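Local atomic coordinates of nodulation fucosyltransferase NodZ (PDB entry 2HHC), a protein that belongs to the nodulation protein Z family in the GT-B clan of glycosyltransferases, and is built around two separate beta-sheets flanked by helices. Residues Ala156-Leu161 against Asp270-Ala275; Ile205-Ala210 against Leu311-Asn316; Ala23-Tyr28 against Ile126-Cys131. All coordinates share one frame; numbering follows the deposited sequence. Where two conformers were deposited one is given.

In the fold
From the N terminus, contact 3 comes first: helix 15-32 meets strand 125-128, with 97 residues between its segments, in the half of the chain built on the sheet that contains strand 6-10. It is complete before contact 1 opens, so the two are in series and lie on opposite sides of the chain's centre. Contact 1 joins helix 152-166 to helix 258-274, closing a loop of 108 residues between its segments. Contact 2 starts inside that loop, at helix 192-209, and ends beyond it at strand 311-315, so contacts 1 and 2 cross along the sequence. Both belong to the half built on the sheet containing strands 170-176 and 311-315.

Contact 1. Residues Ala156-Leu161 against Asp270-Ala275; sequences ARIDAL and DMYLLA
Leu273 pushes its forked end between Ile158 and Leu161, joining two helices of the second alpha/beta half of this GT-B clan protein. Its CD2 meets CG2 of Ile158 at 3.9 Å, while the other methyl, CD1, lies 4.0 Å from CB of Leu161. The two pairs differ in approach: Leu273 and Ile158 run past each other in opposite senses, whereas Leu273 and Leu161 meet nearly at right angles. Ile158 also works with two branches. CG2 stands anti to the backbone N and serves Leu273; CG1 lies beside that N (chi1 -72°), and from there the extended chain carries CD1 to within 3.9 Å of CB of Tyr272. The touch falls at the root of the tyrosine side chain, and CD1 comes at its ring obliquely. All of these contacts are apolar, carbon against carbon. The short helical segments cross at -43° with axes 10.3 Å apart, and the nearest CA atoms, those of Ile158 and Leu273, are 6.9 Å apart.

In the next shell, Ile269, one turn before Leu273, receives Arg157, Ile158 and Leu161, extending the apolar seam along helix 258-274. Leu150, in the loop ahead of helix 152-166, touches Ile158 as well. Helix 258-274 is itself laid on the sheet, with Leu273 reaching Phe220 of strand 217-223, and the Tyr272 ring meets that of Tyr292 with planes at about 60°. Helix 152-166 thus forms a further layer over a helix already seated on strands. A charged pair also joins the two helices beside the apolar seam: Arg157 NH1 forms a salt bridge with Glu262 OE1.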
loop_
_atom_site.group_PDB
_atom_site.type_symbol
_atom_site.label_atom_id
_atom_site.label_comp_id
_atom_site.label_asym_id
_atom_site.label_seq_id
_atom_site.Cartn_x
_atom_site.Cartn_y
_atom_site.Cartn_z
ATOM N N ALA A 156 1.935 2.490 18.664
ATOM C CA ALA A 156 2.841 2.892 19.734
ATOM C C ALA A 156 4.284 2.930 19.290
ATOM O O ALA A 156 5.062 3.801 19.678
ATOM C CB ALA A 156 2.716 1.972 20.909
ATOM N N ARG A 157 4.665 2.034 18.384
ATOM C CA ARG A 157 5.977 2.034 17.842
ATOM C C ARG A 157 6.224 3.274 16.965
ATOM O O ARG A 157 7.236 3.911 17.038
ATOM C CB ARG A 157 6.242 0.721 17.068
ATOM C CG ARG A 157 6.345 -0.462 18.010
ATOM C CD ARG A 157 6.396 -1.826 17.295
ATOM N NE ARG A 157 7.653 -1.971 16.576
ATOM C CZ ARG A 157 7.947 -2.967 15.730
ATOM N NH1 ARG A 157 7.073 -3.892 15.446
ATOM N NH2 ARG A 157 9.115 -2.979 15.119
ATOM N N ILE A 158 5.232 3.593 16.101
ATOM C CA ILE A 158 5.319 4.782 15.276
ATOM C C ILE A 158 5.453 6.060 16.153
ATOM O O ILE A 158 6.262 6.929 15.884
ATOM C CB ILE A 158 4.044 4.896 14.389
ATOM C CG1 ILE A 158 4.085 3.833 13.282
ATOM C CG2 ILE A 158 3.918 6.301 13.749
ATOM C CD1 ILE A 158 2.753 3.594 12.568
ATOM N N ASP A 159 4.640 6.128 17.191
ATOM C CA ASP A 159 4.581 7.282 18.095
ATOM C C ASP A 159 5.942 7.457 18.766
ATOM O O ASP A 159 6.448 8.557 18.857
ATOM C CB ASP A 159 3.457 7.129 19.136
ATOM C CG ASP A 159 2.031 7.135 18.519
ATOM O OD1 ASP A 159 1.900 7.620 17.381
ATOM O OD2 ASP A 159 1.104 6.642 19.167
ATOM N N ALA A 160 6.489 6.371 19.332
ATOM C CA ALA A 160 7.803 6.455 19.973
ATOM C C ALA A 160 8.884 6.919 19.016
ATOM O O ALA A 160 9.688 7.804 19.340
ATOM C CB ALA A 160 8.157 5.144 20.602
ATOM N N LEU A 161 8.910 6.342 17.810
ATOM C CA LEU A 161 9.872 6.717 16.785
ATOM C C LEU A 161 9.745 8.189 16.317
ATOM O O LEU A 161 10.705 8.887 16.122
ATOM C CB LEU A 161 9.769 5.767 15.569
ATOM C CG LEU A 161 10.264 4.356 15.924
ATOM C CD1 LEU A 161 9.662 3.283 14.998
ATOM C CD2 LEU A 161 11.752 4.284 15.772
ATOM N N ASP A 270 7.300 1.845 8.573
ATOM C CA ASP A 270 8.042 2.649 7.587
ATOM C C ASP A 270 7.095 3.436 6.667
ATOM O O ASP A 270 7.285 4.626 6.397
ATOM C CB ASP A 270 8.880 1.740 6.699
ATOM C CG ASP A 270 10.221 1.315 7.330
ATOM O OD1 ASP A 270 10.565 1.834 8.412
ATOM O OD2 ASP A 270 10.899 0.432 6.699
ATOM N N MET A 271 6.025 2.800 6.186
ATOM C CA MET A 271 5.087 3.445 5.231
ATOM C C MET A 271 4.438 4.678 5.867
ATOM O O MET A 271 4.307 5.716 5.239
ATOM C CB MET A 271 4.029 2.435 4.773
ATOM C CG MET A 271 4.535 1.374 3.894
ATOM S SD MET A 271 3.262 0.181 3.628
ATOM C CE MET A 271 2.132 1.148 2.792
ATOM N N TYR A 272 3.997 4.520 7.122
ATOM C CA TYR A 272 3.338 5.601 7.819
ATOM C C TYR A 272 4.310 6.702 8.254
ATOM O O TYR A 272 3.984 7.884 8.164
ATOM C CB TYR A 272 2.529 5.000 8.980
ATOM C CG TYR A 272 1.171 4.467 8.583
ATOM C CD1 TYR A 272 1.002 3.306 7.859
ATOM C CD2 TYR A 272 -0.008 5.117 8.986
ATOM C CE1 TYR A 272 -0.210 2.838 7.503
ATOM C CE2 TYR A 272 -1.215 4.627 8.646
ATOM C CZ TYR A 272 -1.361 3.494 7.917
ATOM O OH TYR A 272 -2.606 2.984 7.565
ATOM N N LEU A 273 5.522 6.356 8.686
ATOM C CA LEU A 273 6.491 7.373 9.037
ATOM C C LEU A 273 6.970 8.145 7.801
ATOM O O LEU A 273 7.197 9.327 7.868
ATOM C CB LEU A 273 7.639 6.772 9.794
ATOM C CG LEU A 273 7.401 6.446 11.281
ATOM C CD1 LEU A 273 8.556 5.708 11.796
ATOM C CD2 LEU A 273 7.124 7.733 12.084
ATOM N N LEU A 274 7.114 7.495 6.666
ATOM C CA LEU A 274 7.445 8.205 5.441
ATOM C C LEU A 274 6.431 9.313 5.160
ATOM O O LEU A 274 6.803 10.411 4.657
ATOM C CB LEU A 274 7.566 7.254 4.252
ATOM C CG LEU A 274 8.817 6.401 4.198
ATOM C CD1 LEU A 274 8.698 5.259 3.237
ATOM C CD2 LEU A 274 10.059 7.249 3.799
ATOM N N ALA A 275 5.164 9.080 5.468
ATOM C CA ALA A 275 4.124 10.085 5.223
ATOM C C ALA A 275 4.171 11.306 6.144
ATOM O O ALA A 275 3.419 12.258 5.956
ATOM C CB ALA A 275 2.762 9.447 5.279
#

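Contact 2. Residues Ile205-Ala210 against Leu311-Asn316; sequences IRKAKA and LTMIDN
Lys207 lays its aliphatic chain along Leu311, the two side chains running alongside in opposite senses. With CG anti to the backbone N (chi1 172°) and the next two torsions also extended, the lysine leaves its helix as a nearly straight rod. CD does most of the touching: it sits 3.7 Å from Leu311 CB and 3.7 Å from Leu311 CD1, so that the leucine runs beside the methylene chain. One carbon farther out, Lys207 CE reaches Met313 CB at 4.1 Å. Here the lysine passes the methionine at a slant. Leu311 and Met313, two residues apart, face the helix from the same side of the strand, and the intervening Thr312 is directed away from it.

At its end the lysine bends (chi4 72°), turning the ammonium off the apolar track. NZ donates to a water at 3.1 Å, and that water makes a weak bond of 3.4 Å to Leu311 O. The same lysine thus covers the strand with its carbons, while the water links its NZ loosely to the strand backbone at a surface site.

Strand 311-315 is the outermost strand on its side of the mixed sheet in the C-terminal alpha/beta half of this GT-B clan protein, antiparallel to strand 299-303; backbone hydrogen bonds join Thr312 to Glu302 and Ile314 to Ile300. Helix 192-209 packs on the same sheet more centrally, through Ala208 on Ile301 and Ile205 on Val174 and Ile281, leaving Lys207 to extend its cover to the edge strand.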
loop_
_atom_site.group_PDB
_atom_site.type_symbol
_atom_site.label_atom_id
_atom_site.label_comp_id
_atom_site.label_asym_id
_atom_site.label_seq_id
_atom_site.Cartn_x
_atom_site.Cartn_y
_atom_site.Cartn_z
ATOM N N ILE A 205 19.533 12.263 -2.629
ATOM C CA ILE A 205 19.680 12.782 -1.274
ATOM C C ILE A 205 20.347 14.153 -1.264
ATOM O O ILE A 205 19.904 15.051 -0.567
ATOM C CB ILE A 205 20.385 11.753 -0.352
ATOM C CG1 ILE A 205 19.523 10.489 -0.157
ATOM C CG2 ILE A 205 20.693 12.354 1.022
ATOM C CD1 ILE A 205 20.279 9.365 0.486
ATOM N N ARG A 206 21.400 14.329 -2.061
ATOM C CA ARG A 206 22.064 15.630 -2.171
ATOM C C ARG A 206 21.055 16.710 -2.630
ATOM O O ARG A 206 21.048 17.831 -2.081
ATOM C CB ARG A 206 23.293 15.535 -3.087
ATOM C CG ARG A 206 24.367 14.648 -2.476
ATOM C CD ARG A 206 25.612 14.426 -3.309
ATOM N NE ARG A 206 26.496 13.495 -2.577
ATOM C CZ ARG A 206 27.015 12.360 -3.026
ATOM N NH1 ARG A 206 26.903 11.998 -4.309
ATOM N NH2 ARG A 206 27.726 11.612 -2.187
ATOM N N LYS A 207 20.219 16.373 -3.616
ATOM C CA LYS A 207 19.209 17.302 -4.139
ATOM C C LYS A 207 18.234 17.685 -3.059
ATOM O O LYS A 207 17.935 18.876 -2.863
ATOM C CB LYS A 207 18.508 16.726 -5.389
ATOM C CG LYS A 207 17.280 17.547 -5.910
ATOM C CD LYS A 207 16.760 16.903 -7.199
ATOM C CE LYS A 207 15.508 17.584 -7.771
ATOM N NZ LYS A 207 15.790 18.906 -8.359
ATOM N N ALA A 208 17.753 16.695 -2.328
ATOM C CA ALA A 208 16.815 16.933 -1.248
ATOM C C ALA A 208 17.431 17.789 -0.149
ATOM O O ALA A 208 16.757 18.668 0.416
ATOM C CB ALA A 208 16.351 15.597 -0.652
ATOM N N LYS A 209 18.695 17.532 0.172
ATOM C CA LYS A 209 19.361 18.248 1.270
ATOM C C LYS A 209 19.678 19.698 0.947
ATOM O O LYS A 209 19.873 20.498 1.875
ATOM C CB LYS A 209 20.648 17.529 1.680
ATOM C CG LYS A 209 20.419 16.351 2.606
ATOM C CD LYS A 209 21.713 15.696 3.080
ATOM C CE LYS A 209 22.333 16.594 4.168
ATOM N NZ LYS A 209 23.714 16.227 4.401
ATOM N N ALA A 210 19.756 20.022 -0.349
ATOM C CA ALA A 210 20.014 21.391 -0.821
ATOM C C ALA A 210 18.770 22.308 -0.767
ATOM O O ALA A 210 18.901 23.534 -0.923
ATOM C CB ALA A 210 20.536 21.334 -2.223
ATOM N N LEU A 311 16.631 13.841 -12.231
ATOM C CA LEU A 311 15.786 13.931 -11.042
ATOM C C LEU A 311 14.731 14.991 -11.262
ATOM O O LEU A 311 14.991 16.021 -11.872
ATOM C CB LEU A 311 16.639 14.351 -9.845
ATOM C CG LEU A 311 17.464 13.270 -9.148
ATOM C CD1 LEU A 311 18.568 13.867 -8.289
ATOM C CD2 LEU A 311 16.538 12.432 -8.299
ATOM N N THR A 312 13.535 14.750 -10.768
ATOM C CA THR A 312 12.520 15.783 -10.748
ATOM C C THR A 312 11.974 15.948 -9.339
ATOM O O THR A 312 12.137 15.060 -8.486
ATOM C CB THR A 312 11.398 15.498 -11.763
ATOM O OG1 THR A 312 10.623 16.689 -11.962
ATOM C CG2 THR A 312 10.491 14.379 -11.306
ATOM N N MET A 313 11.392 17.109 -9.090
ATOM C CA MET A 313 10.769 17.388 -7.814
ATOM C C MET A 313 9.351 17.835 -8.062
ATOM O O MET A 313 9.079 18.625 -8.970
ATOM C CB MET A 313 11.545 18.469 -7.082
ATOM C CG MET A 313 11.815 18.148 -5.654
ATOM S SD MET A 313 11.631 19.486 -4.513
ATOM C CE MET A 313 9.905 19.935 -4.734
ATOM N N ILE A 314 8.448 17.317 -7.234
ATOM C CA ILE A 314 7.044 17.571 -7.338
ATOM C C ILE A 314 6.577 18.201 -6.025
ATOM O O ILE A 314 6.800 17.652 -4.944
ATOM C CB ILE A 314 6.292 16.251 -7.609
ATOM C CG1 ILE A 314 6.866 15.598 -8.877
ATOM C CG2 ILE A 314 4.802 16.481 -7.695
ATOM C CD1 ILE A 314 6.265 14.233 -9.192
ATOM N N ASP A 315 5.973 19.379 -6.136
ATOM C CA ASP A 315 5.343 20.062 -5.016
ATOM C C ASP A 315 3.940 19.534 -4.930
ATOM O O ASP A 315 3.232 19.487 -5.925
ATOM C CB ASP A 315 5.274 21.577 -5.266
ATOM C CG ASP A 315 6.625 22.225 -5.237
ATOM O OD1 ASP A 315 7.311 22.101 -4.208
ATOM O OD2 ASP A 315 7.008 22.851 -6.243
ATOM N N ASN A 316 3.521 19.180 -3.729
ATOM C CA ASN A 316 2.228 18.561 -3.508
ATOM C C ASN A 316 1.150 19.594 -3.390
ATOM O O ASN A 316 1.213 20.448 -2.477
ATOM C CB ASN A 316 2.265 17.759 -2.245
ATOM C CG ASN A 316 1.204 16.708 -2.180
ATOM O OD1 ASN A 316 0.280 16.687 -2.988
ATOM N ND2 ASN A 316 1.345 15.807 -1.218
HETATM O O HOH W 1 17.580 17.828 -10.597
#

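Contact 3. Residues Ala23-Tyr28 against Ile126-Cys131; sequences ASAWSY and IVCDAC
A buried helix-on-sheet contact sets Ala25 and Tyr28 of helix 15-32 against Cys128 and Ile126 of strand 125-128, in the N-terminal alpha/beta half of a GT-B clan protein. Residues three apart on the helix face residues two apart on the strand, giving two apolar pairs. In the first, Tyr28 CE2 lies 3.9 Å from Ile126 CG1. The two side chains meet nearly perpendicular, and the isoleucine branch approaches the ring obliquely. The tyrosine gets there because its CG is anti to the backbone N (chi1 -165°), which swings the ring out so that CE2 meets Ile126. In the second, Ala25 CB and Cys128 SG stand 4.3 Å apart, a looser touch between a small methyl and the sulfur. The small alanine is consistent with the close backbones, Ala25 CA and Cys128 CA being 7.0 Å apart.

Further contacts fix the tyrosine ring. Tyr28 OH is hydrogen-bonded to Ser121 N, so the phenol's polar end is satisfied in buried surroundings, and the ring meets that of Phe115 with planes at about 30°. Beyond the strand's end, in the conformer given, Ser24 OG bonds to Leu132 O.

Strand 125-128 runs parallel to strand 6-10, to which Ile126 and Cys128 are bonded through their backbones, and Val127 is linked to Phe85 on the neighbouring strand 84-85. Ala25 touches Val7 of strand 6-10 as well as Cys128, so helix 15-32 lies over two adjacent strands. Helix 101-116 closes in by Leu111 on Ile126 and Leu114 on Tyr28, while Trp26 packs against helix 138-147.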
loop_
_atom_site.group_PDB
_atom_site.type_symbol
_atom_site.label_atom_id
_atom_site.label_comp_id
_atom_site.label_asym_id
_atom_site.label_seq_id
_atom_site.Cartn_x
_atom_site.Cartn_y
_atom_site.Cartn_z
ATOM N N ALA A 23 -9.034 0.712 -1.940
ATOM C CA ALA A 23 -9.721 1.970 -2.269
ATOM C C ALA A 23 -10.570 1.802 -3.563
ATOM O O ALA A 23 -11.685 2.287 -3.665
ATOM C CB ALA A 23 -8.729 3.078 -2.399
ATOM N N SER A 24 -10.026 1.089 -4.531
ATOM C CA SER A 24 -10.773 0.841 -5.773
ATOM C C SER A 24 -12.036 0.001 -5.553
ATOM O O SER A 24 -13.102 0.342 -6.106
ATOM C CB SER A 24 -9.861 0.234 -6.814
ATOM O OG SER A 24 -8.816 1.143 -7.137
ATOM N N ALA A 25 -11.871 -1.071 -4.811
ATOM C CA ALA A 25 -13.024 -1.934 -4.464
ATOM C C ALA A 25 -14.065 -1.116 -3.668
ATOM O O ALA A 25 -15.277 -1.195 -3.966
ATOM C CB ALA A 25 -12.561 -3.100 -3.662
ATOM N N TRP A 26 -13.606 -0.330 -2.708
ATOM C CA TRP A 26 -14.475 0.497 -1.865
ATOM C C TRP A 26 -15.306 1.438 -2.757
ATOM O O TRP A 26 -16.498 1.644 -2.570
ATOM C CB TRP A 26 -13.624 1.284 -0.808
ATOM C CG TRP A 26 -14.525 2.238 -0.050
ATOM C CD1 TRP A 26 -15.267 1.975 1.055
ATOM C CD2 TRP A 26 -14.846 3.573 -0.446
ATOM N NE1 TRP A 26 -15.985 3.077 1.397
ATOM C CE2 TRP A 26 -15.801 4.058 0.456
ATOM C CE3 TRP A 26 -14.407 4.399 -1.505
ATOM C CZ2 TRP A 26 -16.319 5.352 0.360
ATOM C CZ3 TRP A 26 -14.929 5.656 -1.621
ATOM C CH2 TRP A 26 -15.872 6.123 -0.712
ATOM N N SER A 27 -14.653 2.061 -3.727
ATOM C CA SER A 27 -15.297 3.053 -4.543
ATOM C C SER A 27 -16.434 2.404 -5.343
ATOM O O SER A 27 -17.502 2.970 -5.463
ATOM C CB SER A 27 -14.262 3.683 -5.469
ATOM O OG SER A 27 -14.892 4.583 -6.349
ATOM N N TYR A 28 -16.213 1.209 -5.868
ATOM C CA TYR A 28 -17.269 0.527 -6.619
ATOM C C TYR A 28 -18.407 0.078 -5.692
ATOM O O TYR A 28 -19.586 0.222 -6.051
ATOM C CB TYR A 28 -16.746 -0.651 -7.422
ATOM C CG TYR A 28 -17.713 -1.135 -8.455
ATOM C CD1 TYR A 28 -17.980 -0.377 -9.572
ATOM C CD2 TYR A 28 -18.382 -2.360 -8.313
ATOM C CE1 TYR A 28 -18.881 -0.781 -10.520
ATOM C CE2 TYR A 28 -19.303 -2.788 -9.278
ATOM C CZ TYR A 28 -19.533 -1.991 -10.384
ATOM O OH TYR A 28 -20.425 -2.355 -11.390
ATOM N N ILE A 126 -18.907 -9.083 -6.825
ATOM C CA ILE A 126 -17.744 -8.706 -7.648
ATOM C C ILE A 126 -16.521 -9.215 -6.915
ATOM O O ILE A 126 -16.294 -8.813 -5.765
ATOM C CB ILE A 126 -17.647 -7.188 -7.813
ATOM C CG1 ILE A 126 -18.994 -6.576 -8.265
ATOM C CG2 ILE A 126 -16.513 -6.813 -8.749
ATOM C CD1 ILE A 126 -19.615 -7.118 -9.444
ATOM N N VAL A 127 -15.696 -10.024 -7.563
ATOM C CA VAL A 127 -14.488 -10.524 -6.896
ATOM C C VAL A 127 -13.310 -9.788 -7.494
ATOM O O VAL A 127 -13.008 -9.932 -8.694
ATOM C CB VAL A 127 -14.283 -12.055 -7.073
ATOM C CG1 VAL A 127 -13.019 -12.495 -6.257
ATOM C CG2 VAL A 127 -15.523 -12.789 -6.681
ATOM N N CYS A 128 -12.641 -8.964 -6.690
ATOM C CA CYS A 128 -11.481 -8.224 -7.097
ATOM C C CYS A 128 -10.210 -8.938 -6.647
ATOM O O CYS A 128 -9.922 -8.940 -5.471
ATOM C CB CYS A 128 -11.484 -6.797 -6.508
ATOM S SG CYS A 128 -12.898 -5.783 -6.996
ATOM N N ASP A 129 -9.519 -9.579 -7.579
ATOM C CA ASP A 129 -8.354 -10.401 -7.251
ATOM C C ASP A 129 -7.229 -10.172 -8.292
ATOM O O ASP A 129 -6.666 -11.073 -8.899
ATOM C CB ASP A 129 -8.768 -11.888 -7.128
ATOM C CG ASP A 129 -7.806 -12.725 -6.372
ATOM O OD1 ASP A 129 -6.695 -12.294 -5.915
ATOM O OD2 ASP A 129 -8.179 -13.922 -6.179
ATOM N N ALA A 130 -6.938 -8.889 -8.471
ATOM C CA ALA A 130 -5.921 -8.365 -9.329
ATOM C C ALA A 130 -5.482 -7.009 -8.779
ATOM O O ALA A 130 -6.100 -6.464 -7.867
ATOM C CB ALA A 130 -6.428 -8.201 -10.731
ATOM N N CYS A 131 -4.459 -6.436 -9.374
ATOM C CA CYS A 131 -3.975 -5.137 -8.960
ATOM C C CYS A 131 -4.929 -4.061 -9.445
ATOM O O CYS A 131 -5.180 -3.959 -10.642
ATOM C CB CYS A 131 -2.612 -4.879 -9.528
ATOM S SG CYS A 131 -1.884 -3.339 -8.957
#